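Local structure of hypothetical protein, GDSL-like Lipase/Acylhydrolase family protein (Bacteroides uniformis, 4M8K) at residues D183-C186 and R187-I191; P206-Q209 and G210-I214; K59-T63 and W64-F68; V37-A40 and A41-C44. The protein probably hydrolyses ester bonds as a GDSL-like lipase/acylhydrolase, although its natural substrate is not established. All blocks are in the same frame, centred on the assembly; numbering follows the deposited sequence.

Interaction 1 of 4, residues D183-C186 and R187-I191; sequences DEIC and RHYGI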
loop_
_atom_site.group_PDB
_atom_site.type_symbol
_atom_site.label_atom_id
_atom_site.label_comp_id
_atom_site.label_asym_id
_atom_site.label_seq_id
_atom_site.Cartn_x
_atom_site.Cartn_y
_atom_site.Cartn_z
ATOM N N ASP A 183 5.199 2.221 12.266
ATOM C CA ASP A 183 6.327 1.381 12.654
ATOM C C ASP A 183 6.009 0.653 13.945
ATOM O O ASP A 183 6.277 -0.527 14.077
ATOM C CB ASP A 183 7.601 2.197 12.793
ATOM C CG ASP A 183 8.838 1.325 12.729
ATOM O OD1 ASP A 183 9.021 0.560 11.798
ATOM O OD2 ASP A 183 9.638 1.370 13.622
ATOM N N GLU A 184 5.435 1.376 14.890
ATOM C CA GLU A 184 5.022 0.794 16.174
ATOM C C GLU A 184 3.952 -0.310 16.007
ATOM O O GLU A 184 4.002 -1.375 16.630
ATOM C CB GLU A 184 4.470 1.889 17.084
ATOM C CG GLU A 184 3.777 1.365 18.343
ATOM C CD GLU A 184 4.697 0.561 19.257
ATOM O OE1 GLU A 184 5.916 0.439 18.997
ATOM O OE2 GLU A 184 4.213 0.045 20.277
ATOM N N ILE A 185 2.953 -0.027 15.185
ATOM C CA ILE A 185 1.882 -0.983 14.946
ATOM C C ILE A 185 2.372 -2.198 14.147
ATOM O O ILE A 185 1.988 -3.337 14.506
ATOM C CB ILE A 185 0.640 -0.293 14.264
ATOM C CG1 ILE A 185 0.068 0.774 15.189
ATOM C CG2 ILE A 185 -0.441 -1.306 13.955
ATOM C CD1 ILE A 185 -0.893 1.730 14.535
ATOM N N CYS A 186 3.206 -2.006 13.105
ATOM C CA CYS A 186 3.877 -3.122 12.459
ATOM C C CYS A 186 4.632 -3.987 13.461
ATOM O O CYS A 186 4.525 -5.219 13.438
ATOM C CB CYS A 186 4.865 -2.649 11.431
ATOM S SG CYS A 186 4.038 -2.031 9.923
ATOM N N ARG A 187 5.366 -3.355 14.354
ATOM C CA ARG A 187 6.093 -4.120 15.414
ATOM C C ARG A 187 5.116 -4.915 16.320
ATOM O O ARG A 187 5.357 -6.101 16.639
ATOM C CB ARG A 187 6.999 -3.187 16.221
ATOM C CG ARG A 187 7.791 -3.915 17.354
ATOM C CD ARG A 187 7.891 -3.175 18.714
ATOM N NE ARG A 187 6.583 -2.716 19.235
ATOM C CZ ARG A 187 5.707 -3.478 19.892
ATOM N NH1 ARG A 187 5.981 -4.740 20.165
ATOM N NH2 ARG A 187 4.546 -2.975 20.306
ATOM N N HIS A 188 4.006 -4.295 16.710
ATOM C CA HIS A 188 3.014 -5.014 17.504
ATOM C C HIS A 188 2.597 -6.306 16.801
ATOM O O HIS A 188 2.576 -7.338 17.387
ATOM C CB HIS A 188 1.777 -4.147 17.761
ATOM C CG HIS A 188 0.712 -4.833 18.582
ATOM N ND1 HIS A 188 0.678 -4.774 19.968
ATOM C CD2 HIS A 188 -0.339 -5.612 18.218
ATOM C CE1 HIS A 188 -0.337 -5.493 20.423
ATOM N NE2 HIS A 188 -0.964 -6.023 19.385
ATOM N N TYR A 189 2.250 -6.208 15.518
ATOM C CA TYR A 189 1.716 -7.338 14.776
ATOM C C TYR A 189 2.791 -8.232 14.122
ATOM O O TYR A 189 2.450 -9.240 13.494
ATOM C CB TYR A 189 0.682 -6.839 13.758
ATOM C CG TYR A 189 -0.632 -6.398 14.432
ATOM C CD1 TYR A 189 -1.556 -7.330 14.896
ATOM C CD2 TYR A 189 -0.894 -5.059 14.647
ATOM C CE1 TYR A 189 -2.742 -6.915 15.487
ATOM C CE2 TYR A 189 -2.048 -4.638 15.268
ATOM C CZ TYR A 189 -2.982 -5.566 15.663
ATOM O OH TYR A 189 -4.115 -5.090 16.301
ATOM N N GLY A 190 4.068 -7.926 14.344
ATOM C CA GLY A 190 5.155 -8.758 13.811
ATOM C C GLY A 190 5.199 -8.686 12.292
ATOM O O GLY A 190 5.500 -9.664 11.647
ATOM N N ILE A 191 4.793 -7.559 11.731
ATOM C CA ILE A 191 4.865 -7.332 10.305
ATOM C C ILE A 191 6.086 -6.471 9.957
ATOM O O ILE A 191 6.261 -5.353 10.528
ATOM C CB ILE A 191 3.621 -6.568 9.822
ATOM C CG1 ILE A 191 2.328 -7.368 9.990
ATOM C CG2 ILE A 191 3.796 -6.103 8.367
ATOM C CD1 ILE A 191 2.368 -8.747 9.415
#
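A Schellman motif closes the C-terminal end of helix 176-189, which links strands 165-170 and 192-195 in a beta-alpha-beta unit: I191 N reaches back over the last turn to C186 O at 2.9 Å, while G190, with positive phi, turns the chain and bonds through its N to R187 O. Before this cap the helix carries ordinary bonds, R187 N to D183 O and Y189 N to I185 O. On the outer side E184 and R187 run side by side. R187 sends its NE to E184 OE1 (3.2 Å, 172°) and its NH2 to E184 OE2 (3.0 Å), a side-on two-pronged salt bridge. The oxygens lie near the guanidinium plane, but each is met from above the carboxylate, the two planes being 40° apart. Bends at chi2 and chi3 fold the arginine back along the helix to make this grip. On the inner side I185 CG2 lies at the edge of the Y189 ring, 3.8 Å from Y189 CD2, and the two side chains go on together to helix 146-160. D183 turns its carboxylate to N193 and R195 of the next strand. With an alanine at E184, R187 would probably lose both of its carboxylate bonds and its guanidinium would be set free to swing. The helix end is thus amphipathic: a surface ion pair spans one turn, aliphatic and aromatic carbon packs inward, and the carbonyl of C186 is satisfied by the chain that turns back over it.

Interaction 2 of 4, residues P206-Q209 and G210-I214; sequences PSVQ and GMQSI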
loop_
_atom_site.group_PDB
_atom_site.type_symbol
_atom_site.label_atom_id
_atom_site.label_comp_id
_atom_site.label_asym_id
_atom_site.label_seq_id
_atom_site.Cartn_x
_atom_site.Cartn_y
_atom_site.Cartn_z
ATOM N N PRO A 206 6.004 9.109 -7.074
ATOM C CA PRO A 206 7.330 8.717 -7.598
ATOM C C PRO A 206 7.473 8.881 -9.105
ATOM O O PRO A 206 6.504 8.703 -9.872
ATOM C CB PRO A 206 7.442 7.257 -7.202
ATOM C CG PRO A 206 6.578 7.121 -5.980
ATOM C CD PRO A 206 5.396 8.041 -6.270
ATOM N N SER A 207 8.683 9.291 -9.476
ATOM C CA SER A 207 9.165 9.404 -10.822
ATOM C C SER A 207 9.643 8.044 -11.257
ATOM O O SER A 207 9.627 7.086 -10.481
ATOM C CB SER A 207 10.345 10.400 -10.869
ATOM O OG SER A 207 11.456 9.906 -10.130
ATOM N N VAL A 208 10.110 7.962 -12.482
ATOM C CA VAL A 208 10.657 6.730 -12.996
ATOM C C VAL A 208 11.801 6.286 -12.105
ATOM O O VAL A 208 11.854 5.137 -11.690
ATOM C CB VAL A 208 11.134 6.898 -14.435
ATOM C CG1 VAL A 208 12.041 5.714 -14.866
ATOM C CG2 VAL A 208 9.946 6.982 -15.367
ATOM N N GLN A 209 12.698 7.227 -11.794
ATOM C CA GLN A 209 13.766 6.967 -10.821
ATOM C C GLN A 209 13.259 6.531 -9.423
ATOM O O GLN A 209 13.769 5.562 -8.815
ATOM C CB GLN A 209 14.642 8.221 -10.689
ATOM C CG GLN A 209 15.697 8.091 -9.608
ATOM C CD GLN A 209 16.518 9.351 -9.416
ATOM O OE1 GLN A 209 16.245 10.413 -10.001
ATOM N NE2 GLN A 209 17.506 9.250 -8.548
ATOM N N GLY A 210 12.298 7.270 -8.884
ATOM C CA GLY A 210 11.705 6.929 -7.602
ATOM C C GLY A 210 11.101 5.523 -7.585
ATOM O O GLY A 210 11.268 4.779 -6.595
HETATM N N MSE A 211 10.430 5.150 -8.665
HETATM C CA MSE A 211 9.836 3.810 -8.775
HETATM C C MSE A 211 10.900 2.731 -8.720
HETATM O O MSE A 211 10.683 1.674 -8.093
HETATM C CB MSE A 211 9.057 3.647 -10.075
HETATM C CG MSE A 211 7.805 4.433 -10.189
HETATM SE SE MSE A 211 6.456 3.940 -8.828
HETATM C CE MSE A 211 4.923 4.910 -9.587
ATOM N N GLN A 212 12.057 2.985 -9.343
ATOM C CA GLN A 212 13.162 2.032 -9.282
ATOM C C GLN A 212 13.681 1.865 -7.886
ATOM O O GLN A 212 13.984 0.743 -7.448
ATOM C CB GLN A 212 14.320 2.443 -10.181
ATOM C CG GLN A 212 13.964 2.476 -11.664
ATOM C CD GLN A 212 15.198 2.497 -12.562
ATOM O OE1 GLN A 212 16.329 2.490 -12.086
ATOM N NE2 GLN A 212 14.979 2.521 -13.859
ATOM N N SER A 213 13.795 2.985 -7.185
ATOM C CA SER A 213 14.275 2.956 -5.796
ATOM C C SER A 213 13.324 2.175 -4.910
ATOM O O SER A 213 13.777 1.423 -4.011
ATOM C CB SER A 213 14.491 4.389 -5.279
ATOM O OG SER A 213 15.449 5.066 -6.085
ATOM N N ILE A 214 12.013 2.372 -5.107
ATOM C CA ILE A 214 11.003 1.637 -4.300
ATOM C C ILE A 214 11.125 0.131 -4.544
ATOM O O ILE A 214 11.253 -0.656 -3.605
ATOM C CB ILE A 214 9.552 2.076 -4.552
ATOM C CG1 ILE A 214 9.352 3.533 -4.119
ATOM C CG2 ILE A 214 8.601 1.142 -3.813
ATOM C CD1 ILE A 214 8.020 4.132 -4.577
HETATM O O HOH W 1 16.550 4.976 -8.927
#
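S207 caps the N-terminus of helix 208-222 by accepting G210 N on its OG, at 3.0 Å and a nearly straight 171°. The helix opens just after strand 205-206, in the part of the chain that in GDSL-like hydrolases usually follows the catalytic histidine, consistent with a place near the active site here. With chi1 at 65° the hydroxyl sits between backbone N and carbonyl carbon, from where it faces the first helical turn; D200 holds the same OG from outside. S207 O takes M211 N at 2.8 Å, the donor coming nearly along the C=O axis. Next to the cap P206 lays its ring against the inner side of the helix. Its CG meets I214 CD1 at 3.6 Å, the two side chains crossing at about a right angle, and its CB meets the SE of M211, a selenomethionine, at 3.8 Å. M211 CG, set by chi1 (-69°), lies 3.2 Å from S207 O; the bend at chi2 then swings SE beside the proline. G210 fits between these groups without a side chain: a beta carbon there would come within tight range of P206 CB and S207 N. M211 and I214 continue inward onto W64 of helix 64-71, while Q209 and Q212 lie on the exposed side. There a water donates to Q209 O at 2.8 Å and bonds S213 OG at 3.0 Å, joining the two across the turn.

Interaction 3 of 4, residues K59-T63 and W64-F68; sequences KVEET and WWYRF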
loop_
_atom_site.group_PDB
_atom_site.type_symbol
_atom_site.label_atom_id
_atom_site.label_comp_id
_atom_site.label_asym_id
_atom_site.label_seq_id
_atom_site.Cartn_x
_atom_site.Cartn_y
_atom_site.Cartn_z
ATOM N N LYS A 59 4.540 4.501 -18.576
ATOM C CA LYS A 59 4.328 3.099 -18.917
ATOM C C LYS A 59 4.233 2.253 -17.672
ATOM O O LYS A 59 4.967 2.479 -16.712
ATOM C CB LYS A 59 5.505 2.569 -19.735
ATOM C CG LYS A 59 5.629 3.191 -21.112
ATOM C CD LYS A 59 6.852 2.642 -21.840
ATOM C CE LYS A 59 7.583 3.695 -22.641
ATOM N NZ LYS A 59 8.244 3.098 -23.833
ATOM N N VAL A 60 3.354 1.245 -17.689
ATOM C CA VAL A 60 3.176 0.387 -16.509
ATOM C C VAL A 60 4.454 -0.293 -16.110
ATOM O O VAL A 60 4.632 -0.626 -14.942
ATOM C CB VAL A 60 2.041 -0.646 -16.728
ATOM C CG1 VAL A 60 2.435 -1.662 -17.819
ATOM C CG2 VAL A 60 1.678 -1.346 -15.439
ATOM N N GLU A 61 5.359 -0.511 -17.068
ATOM C CA GLU A 61 6.621 -1.252 -16.837
ATOM C C GLU A 61 7.615 -0.478 -15.988
ATOM O O GLU A 61 8.576 -1.052 -15.455
ATOM C CB GLU A 61 7.296 -1.605 -18.179
ATOM C CG GLU A 61 6.495 -2.610 -18.984
ATOM C CD GLU A 61 5.487 -1.997 -19.937
ATOM O OE1 GLU A 61 5.212 -0.778 -19.887
ATOM O OE2 GLU A 61 4.926 -2.758 -20.739
ATOM N N GLU A 62 7.352 0.809 -15.843
ATOM C CA GLU A 62 8.150 1.705 -14.996
ATOM C C GLU A 62 7.655 1.716 -13.556
ATOM O O GLU A 62 8.341 2.248 -12.696
ATOM C CB GLU A 62 8.112 3.139 -15.550
ATOM C CG GLU A 62 8.817 3.325 -16.887
ATOM C CD GLU A 62 8.310 4.494 -17.698
ATOM O OE1 GLU A 62 7.236 5.056 -17.407
ATOM O OE2 GLU A 62 9.016 4.871 -18.634
ATOM N N THR A 63 6.465 1.176 -13.272
ATOM C CA THR A 63 5.925 1.202 -11.892
ATOM C C THR A 63 6.761 0.302 -10.964
ATOM O O THR A 63 7.291 -0.721 -11.428
ATOM C CB THR A 63 4.425 0.783 -11.809
ATOM O OG1 THR A 63 4.267 -0.590 -12.180
ATOM C CG2 THR A 63 3.575 1.674 -12.729
ATOM N N TRP A 64 6.800 0.619 -9.666
ATOM C CA TRP A 64 7.630 -0.105 -8.714
ATOM C C TRP A 64 7.208 -1.559 -8.658
ATOM O O TRP A 64 8.043 -2.440 -8.537
ATOM C CB TRP A 64 7.606 0.518 -7.298
ATOM C CG TRP A 64 6.310 0.327 -6.507
ATOM C CD1 TRP A 64 5.267 1.160 -6.460
ATOM C CD2 TRP A 64 5.989 -0.781 -5.681
ATOM N NE1 TRP A 64 4.273 0.665 -5.634
ATOM C CE2 TRP A 64 4.685 -0.560 -5.173
ATOM C CE3 TRP A 64 6.656 -1.984 -5.362
ATOM C CZ2 TRP A 64 4.036 -1.482 -4.330
ATOM C CZ3 TRP A 64 6.033 -2.874 -4.526
ATOM C CH2 TRP A 64 4.699 -2.641 -4.039
ATOM N N TRP A 65 5.889 -1.805 -8.715
ATOM C CA TRP A 65 5.326 -3.141 -8.432
ATOM C C TRP A 65 5.445 -4.086 -9.632
ATOM O O TRP A 65 5.618 -5.297 -9.453
ATOM C CB TRP A 65 3.854 -3.063 -7.890
ATOM C CG TRP A 65 2.987 -2.226 -8.706
ATOM C CD1 TRP A 65 2.835 -0.896 -8.594
ATOM C CD2 TRP A 65 2.285 -2.624 -9.865
ATOM N NE1 TRP A 65 2.059 -0.421 -9.631
ATOM C CE2 TRP A 65 1.689 -1.477 -10.407
ATOM C CE3 TRP A 65 2.077 -3.855 -10.499
ATOM C CZ2 TRP A 65 0.883 -1.515 -11.558
ATOM C CZ3 TRP A 65 1.252 -3.897 -11.647
ATOM C CH2 TRP A 65 0.663 -2.731 -12.137
ATOM N N TYR A 66 5.270 -3.536 -10.838
ATOM C CA TYR A 66 5.420 -4.270 -12.072
ATOM C C TYR A 66 6.869 -4.720 -12.186
ATOM O O TYR A 66 7.153 -5.886 -12.500
ATOM C CB TYR A 66 5.023 -3.423 -13.268
ATOM C CG TYR A 66 5.054 -4.198 -14.545
ATOM C CD1 TYR A 66 6.256 -4.485 -15.169
ATOM C CD2 TYR A 66 3.875 -4.669 -15.128
ATOM C CE1 TYR A 66 6.284 -5.205 -16.328
ATOM C CE2 TYR A 66 3.896 -5.392 -16.301
ATOM C CZ TYR A 66 5.109 -5.657 -16.881
ATOM O OH TYR A 66 5.167 -6.399 -18.013
ATOM N N ARG A 67 7.777 -3.801 -11.871
ATOM C CA ARG A 67 9.199 -4.074 -11.834
ATOM C C ARG A 67 9.490 -5.127 -10.826
ATOM O O ARG A 67 10.155 -6.124 -11.124
ATOM C CB ARG A 67 10.001 -2.810 -11.515
ATOM C CG ARG A 67 10.124 -1.846 -12.687
ATOM C CD ARG A 67 10.970 -0.633 -12.291
ATOM N NE ARG A 67 12.316 -0.985 -11.802
ATOM C CZ ARG A 67 13.397 -1.076 -12.581
ATOM N NH1 ARG A 67 13.322 -0.877 -13.884
ATOM N NH2 ARG A 67 14.548 -1.371 -12.056
ATOM N N PHE A 68 8.984 -4.931 -9.618
ATOM C CA PHE A 68 9.240 -5.899 -8.531
ATOM C C PHE A 68 8.763 -7.300 -8.921
ATOM O O PHE A 68 9.470 -8.302 -8.739
ATOM C CB PHE A 68 8.598 -5.436 -7.247
ATOM C CG PHE A 68 8.727 -6.388 -6.103
ATOM C CD1 PHE A 68 9.823 -6.351 -5.276
ATOM C CD2 PHE A 68 7.720 -7.271 -5.830
ATOM C CE1 PHE A 68 9.918 -7.164 -4.166
ATOM C CE2 PHE A 68 7.831 -8.136 -4.734
ATOM C CZ PHE A 68 8.927 -8.081 -3.906
HETATM O O HOH W 2 11.382 -0.383 -15.561
#
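The W65 indole is overlaid on one face by T63 OG1, 3.2 Å above the plane and offset toward the rim, with Y66 CB over the same face; W64 NE1 lies at its edge. The neighbouring W64 ring carries W65 CB over one face, and the Y66 ring is met on a face by the backbone of E61, whose CA stands 4.1 Å from the ring centroid, 30° off the normal, as an off-centre CH-pi contact. These rings gather round the N-cap of helix 64-71, entered from the 3-10 turn 60-62. T63, with OG1 placed between its backbone N and carbonyl carbon (chi1 66°), accepts Y66 N in a weak capping bond of 3.4 Å. The same OG1 donates to V60 O at 2.8 Å, in the carbonyl plane, and V60 O also takes T63 N, which ties the 3-10 turn to the cap. V60 CG2 crosses to the far end of the indole, 3.7 Å from W65 CH2, and also touches the Y66 ring. Farther out W65 leans on L76 and N79 of strand 75-81, while W64 gives its NE1 to S31. A serine in place of W65 would probably uncover T63 OG1 and V60 CG2 and open a gap between the cap and strand 75-81. R67 N continues the helix by bonding T63 O, and the R67 side chain pairs through NE with D215. Its NH1 donates at 2.6 Å to a water that in turn donates to E61 O at 2.9 Å.

Interaction 4 of 4, residues V37-A40 and A41-C44; sequences VSPA and ANLC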
loop_
_atom_site.group_PDB
_atom_site.type_symbol
_atom_site.label_atom_id
_atom_site.label_comp_id
_atom_site.label_asym_id
_atom_site.label_seq_id
_atom_site.Cartn_x
_atom_site.Cartn_y
_atom_site.Cartn_z
ATOM N N VAL A 37 -5.514 -1.976 -12.295
ATOM C CA VAL A 37 -5.982 -2.128 -10.896
ATOM C C VAL A 37 -7.238 -2.949 -10.860
ATOM O O VAL A 37 -7.980 -2.993 -11.832
ATOM C CB VAL A 37 -6.229 -0.739 -10.260
ATOM C CG1 VAL A 37 -4.917 -0.005 -10.116
ATOM C CG2 VAL A 37 -7.209 0.105 -11.091
ATOM N N SER A 38 -7.544 -3.562 -9.704
ATOM C CA SER A 38 -8.785 -4.272 -9.523
ATOM C C SER A 38 -9.348 -3.936 -8.155
ATOM O O SER A 38 -8.625 -4.084 -7.162
ATOM C CB SER A 38 -8.539 -5.759 -9.615
ATOM O OG SER A 38 -7.839 -6.054 -10.788
ATOM N N PRO A 39 -10.604 -3.518 -8.093
ATOM C CA PRO A 39 -11.568 -3.282 -9.186
ATOM C C PRO A 39 -11.087 -2.256 -10.229
ATOM O O PRO A 39 -10.370 -1.309 -9.926
ATOM C CB PRO A 39 -12.798 -2.745 -8.465
ATOM C CG PRO A 39 -12.686 -3.257 -7.043
ATOM C CD PRO A 39 -11.223 -3.330 -6.765
ATOM N N ALA A 40 -11.494 -2.467 -11.459
ATOM C CA ALA A 40 -11.126 -1.569 -12.561
ATOM C C ALA A 40 -11.569 -0.137 -12.309
ATOM O O ALA A 40 -10.899 0.795 -12.743
ATOM C CB ALA A 40 -11.715 -2.069 -13.877
ATOM N N ALA A 41 -12.683 0.044 -11.609
ATOM C CA ALA A 41 -13.170 1.379 -11.304
ATOM C C ALA A 41 -12.357 2.159 -10.237
ATOM O O ALA A 41 -12.561 3.361 -10.084
ATOM C CB ALA A 41 -14.647 1.306 -10.897
ATOM N N ASN A 42 -11.422 1.510 -9.533
ATOM C CA ASN A 42 -10.536 2.230 -8.668
ATOM C C ASN A 42 -9.867 3.411 -9.379
ATOM O O ASN A 42 -9.311 3.248 -10.462
ATOM C CB ASN A 42 -9.426 1.292 -8.103
ATOM C CG ASN A 42 -9.932 0.357 -7.030
ATOM O OD1 ASN A 42 -11.134 0.277 -6.746
ATOM N ND2 ASN A 42 -9.002 -0.349 -6.390
ATOM N N LEU A 43 -9.847 4.565 -8.728
ATOM C CA LEU A 43 -9.172 5.726 -9.282
ATOM C C LEU A 43 -7.685 5.485 -9.409
ATOM O O LEU A 43 -7.045 4.883 -8.533
ATOM C CB LEU A 43 -9.419 6.980 -8.441
ATOM C CG LEU A 43 -10.883 7.412 -8.355
ATOM C CD1 LEU A 43 -10.991 8.655 -7.461
ATOM C CD2 LEU A 43 -11.501 7.663 -9.728
ATOM N N CYS A 44 -7.142 5.960 -10.515
ATOM C CA CYS A 44 -5.691 5.883 -10.798
ATOM C C CYS A 44 -5.046 7.261 -10.943
ATOM O O CYS A 44 -5.711 8.217 -11.289
ATOM C CB CYS A 44 -5.504 5.104 -12.082
ATOM S SG CYS A 44 -5.920 3.344 -11.932
HETATM O O HOH W 3 -9.589 3.373 -13.043
#
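Residues P39 to N42 form a type I beta turn, entered through a cis peptide before P39 and closed by N42 N on P39 O at 3.0 Å, a bond of 156° at the hydrogen whose donor stands well above the carbonyl plane. The turn lies in the long loop between strand 22-27 and helix 64-71 and packs beside strand 75-81, at the edge of the parallel sheet. N42 folds its side chain back over the start of the turn. Its CG is anti to the carbonyl carbon (chi1 -75°), which brings the amide obliquely across the proline ring, with OD1 3.6 Å and ND2 3.7 Å from P39 CD. P39 O also lies 3.4 Å from N42 CG. The ND2 end is spoken for beyond the turn, bonding N80 OD1 and S81 O. On the other flank V37 meets C44, the CG2 methyl lying 3.6 Å from SG and CG1 slightly farther away; N42 CB touches the same CG2. V37 CG2 thus touches both the sulfur and the asparagine stem, and V37 also contacts N79. At the outer end of the turn a water donates to both A40 O (2.9 Å) and N42 O (2.6 Å), bridging carbonyls on the two sides of A41. The turn itself is thus closed by one backbone bond and a bridging water, with an apolar sulfur-methyl contact beside it; the buried asparagine amide spends its donors on strand 75-81, and S38 and L43 bond N79 and S83 through the backbone, fixing the turn against the sheet edge.

Interactions 2 and 3 form one continuous packing unit, with centres 9 Å apart: the N-capped starts of helices 208-222 and 64-71 meet where M211 CB lies 3.1 Å from E62 O and I214 CG2 lies 3.6 Å from W64 CG. Interaction 4 belongs to the same loop that leads into interaction 3, its centre 16 Å away and nearest atoms about 6 Å apart. Interaction 1 stands alone, 26 to 28 Å from the other centres, and lies across the chain's centre from interactions 3 and 4. By analogy with GDSL-like hydrolases, interaction 2 probably follows directly on the catalytic histidine, so of the four it is the likeliest to border the active site.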